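Local coordinates for protein cysteine desulfurase (Thermococcus onnurineus, PDB 5B89) that probably catalyses the pyridoxal-phosphate-dependent removal of sulfur from L-cysteine, passing it to a sulfur carrier and releasing L-alanine, at residues I93-F97 against E98-F102; L225-D228 against F229-F232. All blocks are in the same frame, centred on the assembly; numbering follows the deposited sequence.

Interaction 1: residues I93-F97 against E98-F102; sequences IGAKF and EEIVF
E99 turns its carboxylate back across the K96 side chain to meet that residue's backbone amide: K96 N donates to E99 OE2 over 2.8 Å, and the bond is nearly straight at 171°. It uses the anti side of OE2, with the donor somewhat out of the carboxylate plane. With CG beside its own backbone N (chi1 -66°) and the chain extended beyond, E99 folds over the start of the turn, and OE2 also lies 3.5 Å from K96 CB. The return bond runs from E99 N to K96 O at 3.0 Å. A second turn follows at once, as I100 N bonds to F97 O (3.3 Å), so a short 3-10 segment carries the chain into strand 100-103. On the apolar side I93 and I100 reach toward each other tip to tip, their CD1 atoms 3.8 Å apart, and A95 CB packs against the same I100 CD1 at 4.0 Å. Upstream, G94 ends helix 73-93 in a Schellman motif. The K96 chain runs outward, fully extended, to a salt bridge with E251, while E98 bends at chi2 (-94°) so that its OE2 passes 3.9 Å from K96 CD. E99 OE1 is taken by the backbone N of E251, beyond strand 245-249. Each carboxylate oxygen of E99 therefore accepts a backbone N-H, one from K96 and one from E251, which fixes the rotation of the group and would be expected to stabilise its negative charge in a largely buried place.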
loop_
_atom_site.group_PDB
_atom_site.type_symbol
_atom_site.label_atom_id
_atom_site.label_comp_id
_atom_site.label_asym_id
_atom_site.label_seq_id
_atom_site.Cartn_x
_atom_site.Cartn_y
_atom_site.Cartn_z
ATOM N N ILE B 93 -6.607 -1.180 19.344
ATOM C CA ILE B 93 -5.380 -1.661 19.950
ATOM C C ILE B 93 -4.902 -0.916 21.185
ATOM O O ILE B 93 -3.903 -1.166 21.684
ATOM C CB ILE B 93 -4.231 -1.868 18.950
ATOM C CG1 ILE B 93 -3.721 -0.542 18.423
ATOM C CG2 ILE B 93 -4.722 -2.738 17.823
ATOM C CD1 ILE B 93 -2.500 -0.664 17.551
ATOM N N GLY B 94 -5.712 0.010 21.605
ATOM C CA GLY B 94 -5.378 0.767 22.845
ATOM C C GLY B 94 -4.350 1.815 22.622
ATOM O O GLY B 94 -3.653 2.259 23.635
ATOM N N ALA B 95 -4.129 2.364 21.422
ATOM C CA ALA B 95 -3.155 3.395 21.143
ATOM C C ALA B 95 -3.784 4.781 21.050
ATOM O O ALA B 95 -5.019 4.859 20.959
ATOM C CB ALA B 95 -2.515 3.078 19.800
ATOM N N LYS B 96 -2.952 5.775 20.990
ATOM C CA LYS B 96 -3.407 7.144 20.692
ATOM C C LYS B 96 -3.499 7.257 19.166
ATOM O O LYS B 96 -2.740 6.594 18.413
ATOM C CB LYS B 96 -2.446 8.179 21.191
ATOM C CG LYS B 96 -2.224 8.138 22.753
ATOM C CD LYS B 96 -1.244 9.245 23.153
ATOM C CE LYS B 96 -0.980 9.310 24.676
ATOM N NZ LYS B 96 -0.250 10.577 24.969
ATOM N N PHE B 97 -4.355 8.171 18.731
ATOM C CA PHE B 97 -4.478 8.516 17.272
ATOM C C PHE B 97 -3.160 8.701 16.635
ATOM O O PHE B 97 -2.908 8.116 15.533
ATOM C CB PHE B 97 -5.258 9.848 17.235
ATOM C CG PHE B 97 -5.525 10.364 15.819
ATOM C CD1 PHE B 97 -6.644 9.942 15.136
ATOM C CD2 PHE B 97 -4.690 11.279 15.234
ATOM C CE1 PHE B 97 -6.887 10.474 13.856
ATOM C CE2 PHE B 97 -4.931 11.754 13.931
ATOM C CZ PHE B 97 -6.044 11.350 13.314
ATOM N N GLU B 98 -2.256 9.505 17.164
ATOM C CA GLU B 98 -1.048 9.844 16.508
ATOM C C GLU B 98 0.040 8.752 16.382
ATOM O O GLU B 98 1.019 8.939 15.719
ATOM C CB GLU B 98 -0.408 11.081 17.136
ATOM C CG GLU B 98 -0.086 10.983 18.574
ATOM C CD GLU B 98 -1.234 11.539 19.416
ATOM O OE1 GLU B 98 -2.473 11.368 19.205
ATOM O OE2 GLU B 98 -0.735 12.079 20.503
ATOM N N GLU B 99 -0.244 7.672 17.105
ATOM C CA GLU B 99 0.696 6.551 17.111
ATOM C C GLU B 99 0.384 5.520 15.991
ATOM O O GLU B 99 1.121 4.517 15.908
ATOM C CB GLU B 99 0.654 5.817 18.444
ATOM C CG GLU B 99 1.174 6.682 19.613
ATOM C CD GLU B 99 0.920 6.116 21.021
ATOM O OE1 GLU B 99 1.939 6.207 21.866
ATOM O OE2 GLU B 99 -0.157 5.543 21.275
ATOM N N ILE B 100 -0.683 5.759 15.235
ATOM C CA ILE B 100 -1.097 4.831 14.143
ATOM C C ILE B 100 -0.642 5.303 12.789
ATOM O O ILE B 100 -0.991 6.450 12.423
ATOM C CB ILE B 100 -2.581 4.592 14.149
ATOM C CG1 ILE B 100 -3.116 4.014 15.494
ATOM C CG2 ILE B 100 -3.045 3.787 12.956
ATOM C CD1 ILE B 100 -2.464 2.701 15.794
ATOM N N VAL B 101 0.152 4.484 12.091
ATOM C CA VAL B 101 0.600 4.783 10.711
ATOM C C VAL B 101 -0.009 3.707 9.809
ATOM O O VAL B 101 0.070 2.507 10.084
ATOM C CB VAL B 101 2.100 4.752 10.626
ATOM C CG1 VAL B 101 2.712 4.894 9.213
ATOM C CG2 VAL B 101 2.753 5.844 11.537
ATOM N N PHE B 102 -0.571 4.106 8.668
ATOM C CA PHE B 102 -1.027 3.159 7.686
ATOM C C PHE B 102 0.065 2.836 6.697
ATOM O O PHE B 102 0.782 3.680 6.166
ATOM C CB PHE B 102 -2.276 3.679 6.973
ATOM C CG PHE B 102 -3.492 3.747 7.846
ATOM C CD1 PHE B 102 -4.015 2.566 8.346
ATOM C CD2 PHE B 102 -4.156 4.934 8.150
ATOM C CE1 PHE B 102 -5.135 2.572 9.158
ATOM C CE2 PHE B 102 -5.301 4.916 8.930
ATOM C CZ PHE B 102 -5.831 3.765 9.391
#

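Interaction 2: residues L225-D228 against F229-F232; sequences LHAD and FLAF
The F229 ring lies with one face over the peptide carbonyl that precedes it, D228 O standing 3.3 Å from F229 CG. D228 and F229 are neighbours that bury the most surface on each other, and the closeness comes from F229 folding CG back beside its own backbone N (chi1 -63°), which swings the ring over the D228 carbonyl group; CD1 comes to 3.3 Å from D228 C. D228 CB lies on that same side of the ring, 3.8 Å from F229 CD1. Beyond that, the D228 side chain leads off the other way, to a salt bridge from OD1 to R250 and a hydrogen bond from F207 N to OD2, so both oxygens of this buried carboxylate have a partner. Here the chain enters strand 229-233, which lies in the seven-stranded mixed sheet of the large domain of a fold-type I pyridoxal-phosphate enzyme, between the parallel strand 206-210 and the antiparallel strand 245-249. F229 faces helix 106-117, touching V113 and L117, and its ring also meets those of F253 and F257. L230 turns to the other side of the strand. Its CG sits anti to the backbone N (chi1 -176°), and CD1 is carried back to L225 CD1 at 4.0 Å, the two leucine chains passing at a slant. A227 CB fills in beside them, 4.3 Å from L230 CB. V209 of strand 206-210 touches both A227 and L230, while L225 packs on V193 and E194 of helix 193-203.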
loop_
_atom_site.group_PDB
_atom_site.type_symbol
_atom_site.label_atom_id
_atom_site.label_comp_id
_atom_site.label_asym_id
_atom_site.label_seq_id
_atom_site.Cartn_x
_atom_site.Cartn_y
_atom_site.Cartn_z
ATOM N N LEU B 225 0.592 -5.552 26.111
ATOM C CA LEU B 225 1.680 -6.260 25.514
ATOM C C LEU B 225 3.038 -5.584 25.723
ATOM O O LEU B 225 4.065 -6.088 25.309
ATOM C CB LEU B 225 1.415 -6.392 24.010
ATOM C CG LEU B 225 0.242 -7.282 23.646
ATOM C CD1 LEU B 225 0.120 -7.276 22.104
ATOM C CD2 LEU B 225 0.218 -8.722 24.234
ATOM N N HIS B 226 2.996 -4.366 26.282
ATOM C CA HIS B 226 4.211 -3.562 26.422
ATOM C C HIS B 226 4.946 -3.284 25.156
ATOM O O HIS B 226 6.129 -3.149 25.038
ATOM C CB HIS B 226 5.220 -4.158 27.440
ATOM C CG HIS B 226 4.605 -4.562 28.745
ATOM N ND1 HIS B 226 4.230 -5.853 29.102
ATOM C CD2 HIS B 226 4.172 -3.745 29.726
ATOM C CE1 HIS B 226 3.664 -5.800 30.308
ATOM N NE2 HIS B 226 3.627 -4.538 30.706
ATOM N N ALA B 227 4.141 -3.131 24.078
ATOM C CA ALA B 227 4.698 -2.874 22.758
ATOM C C ALA B 227 5.235 -1.437 22.564
ATOM O O ALA B 227 4.605 -0.506 22.942
ATOM C CB ALA B 227 3.598 -3.162 21.672
ATOM N N ASP B 228 6.392 -1.382 21.942
ATOM C CA ASP B 228 6.937 -0.144 21.416
ATOM C C ASP B 228 6.566 0.043 19.912
ATOM O O ASP B 228 6.319 1.170 19.478
ATOM C CB ASP B 228 8.428 -0.093 21.576
ATOM C CG ASP B 228 8.825 -0.082 23.111
ATOM O OD1 ASP B 228 8.220 0.673 23.864
ATOM O OD2 ASP B 228 9.729 -0.889 23.377
ATOM N N PHE B 229 6.560 -1.060 19.176
ATOM C CA PHE B 229 6.100 -1.078 17.763
ATOM C C PHE B 229 5.263 -2.284 17.657
ATOM O O PHE B 229 5.540 -3.352 18.230
ATOM C CB PHE B 229 7.264 -1.131 16.826
ATOM C CG PHE B 229 8.156 0.070 16.906
ATOM C CD1 PHE B 229 9.134 0.138 17.838
ATOM C CD2 PHE B 229 8.037 1.105 15.996
ATOM C CE1 PHE B 229 9.948 1.269 17.897
ATOM C CE2 PHE B 229 8.818 2.259 16.071
ATOM C CZ PHE B 229 9.771 2.310 16.996
ATOM N N LEU B 230 4.222 -2.163 16.805
ATOM C CA LEU B 230 3.296 -3.301 16.563
ATOM C C LEU B 230 2.767 -3.235 15.167
ATOM O O LEU B 230 2.454 -2.130 14.733
ATOM C CB LEU B 230 2.228 -3.393 17.575
ATOM C CG LEU B 230 1.271 -4.588 17.485
ATOM C CD1 LEU B 230 0.812 -5.017 18.820
ATOM C CD2 LEU B 230 0.084 -4.232 16.636
ATOM N N ALA B 231 2.739 -4.371 14.482
ATOM C CA ALA B 231 2.303 -4.378 13.032
ATOM C C ALA B 231 1.169 -5.384 12.892
ATOM O O ALA B 231 1.162 -6.431 13.539
ATOM C CB ALA B 231 3.472 -4.842 12.186
ATOM N N PHE B 232 0.170 -5.061 12.087
ATOM C CA PHE B 232 -0.835 -6.024 11.648
ATOM C C PHE B 232 -1.347 -5.701 10.272
ATOM O O PHE B 232 -1.042 -4.654 9.742
ATOM C CB PHE B 232 -1.924 -6.218 12.652
ATOM C CG PHE B 232 -2.883 -5.101 12.838
ATOM C CD1 PHE B 232 -4.056 -5.088 12.084
ATOM C CD2 PHE B 232 -2.714 -4.113 13.787
ATOM C CE1 PHE B 232 -5.013 -4.172 12.271
ATOM C CE2 PHE B 232 -3.698 -3.193 13.987
ATOM C CZ PHE B 232 -4.863 -3.188 13.192
#

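Overall arrangement
Interactions 1 and 2 lie with their centres about 10 Å apart and feed two strands of the same seven-stranded sheet, 100-103 at its edge and 229-233 further in, with strand 245-249 between them. They meet directly where I93 CG2 packs against F232 CE2 at 4.0 Å. That intervening strand is shared: Y248 touches I93, A95 and E99 and pairs by backbone with L230. Strand 229-233 ends at S233, which binds the cofactor. The side chain of L230 is about 11 Å from the bound pyridoxal phosphate, and that of I93 is about 12 Å from S233; neither contact touches the cofactor, and both are packing at some distance from the active site.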